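Local coordinates for protein lombricine kinase (Urechis caupo, PDB 3JPZ) that probably catalyses the reversible transfer of a phosphoryl group between ATP and the guanidino group of lombricine, as a member of the phosphagen kinase family, at residues H40-V44 with D45-Q49; R143-T146 with T147-G151; Q338-I341 with D342-K346. One frame throughout, in Å; residues are numbered along the deposited sequence.

Contact 1: residues H40-V44 with D45-Q49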
# COMPACT_ATOMS: atom_id res chain seq x y z
N HIS A 40 18.25 -12.07 -4.18
CA HIS A 40 17.71 -11.20 -3.14
C HIS A 40 16.29 -11.63 -2.75
O HIS A 40 15.62 -10.95 -1.97
CB HIS A 40 17.74 -9.74 -3.59
CG HIS A 40 19.10 -9.25 -3.95
ND1 HIS A 40 19.45 -8.91 -5.24
CD2 HIS A 40 20.21 -9.03 -3.20
CE1 HIS A 40 20.71 -8.50 -5.27
NE2 HIS A 40 21.19 -8.57 -4.04
N GLY A 41 15.84 -12.75 -3.29
CA GLY A 41 14.59 -13.36 -2.87
C GLY A 41 13.38 -12.81 -3.58
O GLY A 41 12.24 -13.10 -3.22
N VAL A 42 13.61 -11.99 -4.60
CA VAL A 42 12.51 -11.53 -5.44
C VAL A 42 11.87 -12.73 -6.12
O VAL A 42 12.56 -13.61 -6.63
CB VAL A 42 12.99 -10.54 -6.51
CG1 VAL A 42 11.83 -10.18 -7.44
CG2 VAL A 42 13.57 -9.31 -5.86
N THR A 43 10.54 -12.76 -6.12
CA THR A 43 9.79 -13.86 -6.71
C THR A 43 8.89 -13.35 -7.82
O THR A 43 8.63 -12.15 -7.91
CB THR A 43 8.87 -14.49 -5.68
OG1 THR A 43 7.85 -13.55 -5.33
CG2 THR A 43 9.64 -14.88 -4.43
N VAL A 44 8.38 -14.26 -8.65
CA VAL A 44 7.47 -13.87 -9.71
C VAL A 44 6.29 -13.10 -9.13
O VAL A 44 5.88 -12.08 -9.67
CB VAL A 44 6.96 -15.09 -10.52
CG1 VAL A 44 5.98 -15.93 -9.69
CG2 VAL A 44 6.30 -14.64 -11.81
N ASP A 45 5.79 -13.57 -7.99
CA ASP A 45 4.65 -12.93 -7.35
C ASP A 45 4.94 -11.48 -7.03
O ASP A 45 4.10 -10.63 -7.25
CB ASP A 45 4.25 -13.68 -6.08
CG ASP A 45 3.20 -14.73 -6.35
OD1 ASP A 45 2.87 -14.91 -7.54
OD2 ASP A 45 2.72 -15.34 -5.38
N LYS A 46 6.14 -11.21 -6.51
CA LYS A 46 6.57 -9.84 -6.24
C LYS A 46 6.57 -8.97 -7.50
O LYS A 46 6.07 -7.84 -7.48
CB LYS A 46 7.99 -9.84 -5.66
CG LYS A 46 8.53 -8.45 -5.41
CD LYS A 46 7.77 -7.77 -4.29
CE LYS A 46 8.08 -6.30 -4.23
NZ LYS A 46 7.40 -5.67 -3.06
N VAL A 47 7.15 -9.45 -8.59
CA VAL A 47 7.31 -8.59 -9.75
C VAL A 47 5.99 -8.37 -10.48
O VAL A 47 5.84 -7.40 -11.22
CB VAL A 47 8.37 -9.11 -10.73
CG1 VAL A 47 9.69 -9.32 -10.00
CG2 VAL A 47 7.90 -10.40 -11.42
N ILE A 48 5.02 -9.26 -10.26
CA ILE A 48 3.73 -9.12 -10.94
C ILE A 48 2.63 -8.58 -10.05
O ILE A 48 1.51 -8.36 -10.51
CB ILE A 48 3.26 -10.45 -11.56
CG1 ILE A 48 2.89 -11.44 -10.46
CG2 ILE A 48 4.33 -11.02 -12.48
CD1 ILE A 48 2.05 -12.58 -10.94
N GLN A 49 2.93 -8.37 -8.77
CA GLN A 49 1.90 -7.92 -7.83
C GLN A 49 1.06 -6.74 -8.36
O GLN A 49 -0.16 -6.79 -8.32
CB GLN A 49 2.50 -7.54 -6.49
CG GLN A 49 1.44 -7.19 -5.45
CD GLN A 49 0.51 -8.35 -5.15
OE1 GLN A 49 0.94 -9.38 -4.66
NE2 GLN A 49 -0.78 -8.17 -5.43

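Contact 2: residues R143-T146 with T147-G151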
# COMPACT_ATOMS: atom_id res chain seq x y z
N ARG A 143 23.47 6.39 1.12
CA ARG A 143 24.81 6.71 1.59
C ARG A 143 25.74 6.80 0.40
O ARG A 143 26.51 7.75 0.27
CB ARG A 143 25.33 5.67 2.56
CG ARG A 143 26.73 6.00 3.05
CD ARG A 143 27.24 4.99 4.07
NE ARG A 143 27.66 3.74 3.44
CZ ARG A 143 28.75 3.61 2.68
NH1 ARG A 143 29.53 4.66 2.43
NH2 ARG A 143 29.05 2.43 2.16
N VAL A 144 25.68 5.80 -0.46
CA VAL A 144 26.54 5.73 -1.63
C VAL A 144 26.38 6.97 -2.50
O VAL A 144 27.35 7.64 -2.83
CB VAL A 144 26.24 4.45 -2.44
CG1 VAL A 144 26.93 4.48 -3.79
CG2 VAL A 144 26.66 3.21 -1.65
N ILE A 145 25.14 7.28 -2.86
CA ILE A 145 24.88 8.42 -3.73
C ILE A 145 25.26 9.74 -3.05
O ILE A 145 25.87 10.61 -3.66
CB ILE A 145 23.39 8.45 -4.14
CG1 ILE A 145 23.04 7.16 -4.89
CG2 ILE A 145 23.10 9.65 -4.99
CD1 ILE A 145 21.57 6.99 -5.18
N THR A 146 24.92 9.87 -1.78
CA THR A 146 25.14 11.13 -1.06
C THR A 146 26.62 11.44 -0.81
O THR A 146 27.05 12.58 -0.94
CB THR A 146 24.37 11.14 0.29
OG1 THR A 146 24.34 12.47 0.82
CG2 THR A 146 25.02 10.21 1.28
N THR A 147 27.42 10.43 -0.46
CA THR A 147 28.84 10.67 -0.22
C THR A 147 29.58 10.82 -1.55
O THR A 147 30.55 11.58 -1.65
CB THR A 147 29.50 9.57 0.66
OG1 THR A 147 30.89 9.87 0.82
CG2 THR A 147 29.36 8.20 0.03
N ALA A 148 29.11 10.13 -2.57
CA ALA A 148 29.64 10.30 -3.91
C ALA A 148 29.36 11.72 -4.39
O ALA A 148 30.17 12.33 -5.10
CB ALA A 148 29.03 9.30 -4.86
N LEU A 149 28.21 12.24 -3.99
CA LEU A 149 27.80 13.59 -4.36
C LEU A 149 28.68 14.62 -3.67
O LEU A 149 28.94 15.69 -4.21
CB LEU A 149 26.35 13.83 -3.96
CG LEU A 149 25.27 13.29 -4.90
CD1 LEU A 149 23.92 13.44 -4.24
CD2 LEU A 149 25.30 14.02 -6.25
N ALA A 150 29.11 14.29 -2.46
CA ALA A 150 29.89 15.21 -1.65
C ALA A 150 31.26 15.45 -2.26
O ALA A 150 31.98 16.36 -1.85
CB ALA A 150 30.04 14.66 -0.24
N GLY A 151 31.63 14.63 -3.25
CA GLY A 151 32.90 14.75 -3.92
C GLY A 151 32.82 15.52 -5.23
O GLY A 151 33.81 15.66 -5.93

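Contact 3: residues Q338-I341 with D342-K346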
# COMPACT_ATOMS: atom_id res chain seq x y z
N GLN A 338 18.53 14.69 -29.49
CA GLN A 338 18.54 15.18 -30.87
C GLN A 338 17.14 15.10 -31.47
O GLN A 338 16.73 15.99 -32.22
CB GLN A 338 19.52 14.41 -31.74
CG GLN A 338 19.67 15.02 -33.11
CD GLN A 338 20.19 16.43 -33.02
OE1 GLN A 338 21.26 16.66 -32.47
NE2 GLN A 338 19.43 17.39 -33.56
N LEU A 339 16.43 14.03 -31.12
CA LEU A 339 15.06 13.84 -31.58
C LEU A 339 14.16 14.93 -31.02
O LEU A 339 13.25 15.41 -31.70
CB LEU A 339 14.54 12.46 -31.16
CG LEU A 339 13.04 12.24 -31.39
CD1 LEU A 339 12.73 12.21 -32.88
CD2 LEU A 339 12.56 10.96 -30.72
N LEU A 340 14.41 15.33 -29.78
CA LEU A 340 13.67 16.42 -29.15
C LEU A 340 14.02 17.74 -29.81
O LEU A 340 13.15 18.54 -30.14
CB LEU A 340 14.01 16.51 -27.66
CG LEU A 340 13.35 17.68 -26.92
CD1 LEU A 340 11.88 17.41 -26.69
CD2 LEU A 340 14.04 17.94 -25.60
N ILE A 341 15.31 17.96 -30.00
CA ILE A 341 15.78 19.14 -30.70
C ILE A 341 15.07 19.25 -32.06
O ILE A 341 14.51 20.28 -32.38
CB ILE A 341 17.29 19.09 -30.90
CG1 ILE A 341 18.00 19.23 -29.56
CG2 ILE A 341 17.74 20.19 -31.82
CD1 ILE A 341 19.47 18.95 -29.60
N ASP A 342 15.09 18.18 -32.84
CA ASP A 342 14.52 18.22 -34.18
C ASP A 342 13.02 18.44 -34.14
O ASP A 342 12.47 19.20 -34.93
CB ASP A 342 14.82 16.92 -34.93
CG ASP A 342 16.29 16.73 -35.20
OD1 ASP A 342 17.06 17.72 -35.08
OD2 ASP A 342 16.68 15.59 -35.52
N GLY A 343 12.35 17.75 -33.23
CA GLY A 343 10.91 17.85 -33.13
C GLY A 343 10.49 19.24 -32.68
O GLY A 343 9.53 19.80 -33.21
N VAL A 344 11.21 19.79 -31.71
CA VAL A 344 10.84 21.07 -31.13
C VAL A 344 11.11 22.20 -32.12
O VAL A 344 10.32 23.14 -32.24
CB VAL A 344 11.60 21.34 -29.83
CG1 VAL A 344 11.37 22.78 -29.35
CG2 VAL A 344 11.18 20.34 -28.76
N LYS A 345 12.21 22.09 -32.84
CA LYS A 345 12.54 23.04 -33.89
C LYS A 345 11.43 23.05 -34.95
O LYS A 345 11.05 24.11 -35.44
CB LYS A 345 13.89 22.68 -34.51
CG LYS A 345 14.30 23.53 -35.70
CD LYS A 345 14.32 25.01 -35.36
CE LYS A 345 15.03 25.83 -36.42
NZ LYS A 345 14.43 25.62 -37.77
N LYS A 346 10.90 21.88 -35.30
CA LYS A 346 9.82 21.80 -36.28
C LYS A 346 8.55 22.45 -35.75
O LYS A 346 7.86 23.16 -36.48
CB LYS A 346 9.53 20.34 -36.67
CG LYS A 346 10.74 19.63 -37.29
CD LYS A 346 10.41 18.22 -37.78
CE LYS A 346 11.68 17.37 -37.92
NZ LYS A 346 11.41 15.92 -38.11

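Contact 1: residues H40-V44 with D45-Q49
Thr43 ends the loop that leads into helix 44-53, and from Val44 onward the backbone coils helically, so that Thr43 O accepts from Val47 N (3.2 Å) and Val44 O from Ile48 N (3.0 Å). The first of these bonds approaches nearly along the C=O axis, with a C=O...N angle of 162°. Ahead of them stands the side chain of Thr43. Its chi1 of 67° places OG1 between the backbone N and the carbonyl carbon, turned to the opening turn of the helix, where OG1 takes the hydrogen of Lys46 N at 3.1 Å in a nearly straight bond (165°). The side-chain oxygen thereby stands in for the carbonyl that a preceding turn of helix would supply to Lys46 N.

Beside this polar cap lies a hydrophobic staple. Val42, just before the cap, reaches over to Val47, and the two side chains cross at about a right angle; their CG1 methyls are only 3.4 Å apart, a tight fit. A second apolar touch, four residues apart along the helix, joins Val44 CG2 and Ile48 CG2 at 4.2 Å. Val44 and Ile48 both rest on Tyr30 of helix 27-33, whereas Val47 turns to Phe76 of helix 73-83.

The polar ends reach elsewhere: Asp45 OD1 is held by Tyr30 OH and by a salt bridge to Arg135 of the second subunit, and Lys46 NZ by the carbonyls of Pro131 and Ser192. The whole is a threonine N-cap with a hydrophobic staple, starting a helix of the N-terminal domain that takes part in the subunit interface.

Contact 2: residues R143-T146 with T147-G151
Residues Arg143 to Thr146 lie on helix 135-149, and Thr147 to Gly151 carry the chain on from them; across the join, the N-H groups of Ala148 and Leu149 each meet the carbonyl four residues back. Ala148 N donates to Val144 O (3.1 Å) and Leu149 N to Ile145 O (2.9 Å). Further along, the bond from Ala150 N to Thr146 O, at 3.1 Å, is weak and bent to 132°, and Gly151 N turns instead to Ala148 O, three residues back, at 3.3 Å.

Among the side chains, Ile145 and Leu149 carry the apolar face. They lie alongside each other and point the same way, Ile145 CG2 touching Leu149 CD1 at 3.9 Å. The torsions explain the meeting: in Ile145 the CG2 branch is anti to the backbone N, and in Leu149 CG is anti to the carbonyl carbon (chi1 -81°), which sends its branch back over the preceding turn. Ala148 CB sits 3.1 Å from Val144 O, close beside the chain.

On another face, Arg143 directs the polar end of its side chain out of the contact, where NH2 forms a salt bridge with Glu140, three residues earlier in the chain.

Ile216 and Ile214 of strand 212-216 receive Ile145 and Leu149 respectively, and Ile247 of helix 233-252 also touches Leu149. The chemistry is therefore divided by face: aliphatic carbons join the helix to the sheet, the exposed Arg143 finds its charged partner in Glu140, outside these two segments, and the main-chain bonding becomes less regular toward Gly151.

Contact 3: residues Q338-I341 with D342-K346
Side chains four residues apart pair on two faces of helix 333-355, the long C-terminal helix of the phosphagen kinase fold: a polar i to i+4 bridge on one, an aliphatic contact on the other. In the bridge, Gln338 NE2 donates to Asp342 OD1 at 2.8 Å. The oxygen lies within 3° of the amide plane of Gln338, but the donor stands above the carboxylate, 41° out of its plane. A bend at chi2 (61°) folds the glutamine chain along the helix to bring NE2 there. The same two residues are joined through the backbone, Asp342 N to Gln338 O at 2.8 Å, so that two bonds link them.

Leu340 and Val344 run side by side, pointing the same way, with Leu340 CD1 3.7 Å from Val344 CG2. The backbone links the same pair, Val344 N to Leu340 O at 2.8 Å. Gly343 N likewise reaches Leu339 O at 2.9 Å.

Gln338 OE1 takes the backbone N-H of Val104, tying the bridge to a loop that precedes strand 113-122. Leu340 and Val344 lie on Val282 of strand 279-285, and Leu340 also on Ala280, which seats this helix against the large antiparallel sheet.

The three contacts, one helix start and two helix turns, follow in series along the chain, and none touches another. Contact 1 belongs to the N-terminal domain and its subunit interface, whereas contacts 2 and 3 lie on helices packed against different strands of the large antiparallel sheet. Their centres are 34 Å apart, and those of contacts 1 and 3, on opposite sides of the chain's centre, 39 Å. Contact 3 comes closest to the nucleotide site: the side chain of Leu340 is about 5 Å from that of Ser281, which binds ADP in another structure of this protein. In contact 2, Ile145 stays about 9 Å from ADP-binding Arg223, side chain to side chain, while contact 1 lies away from the annotated sites.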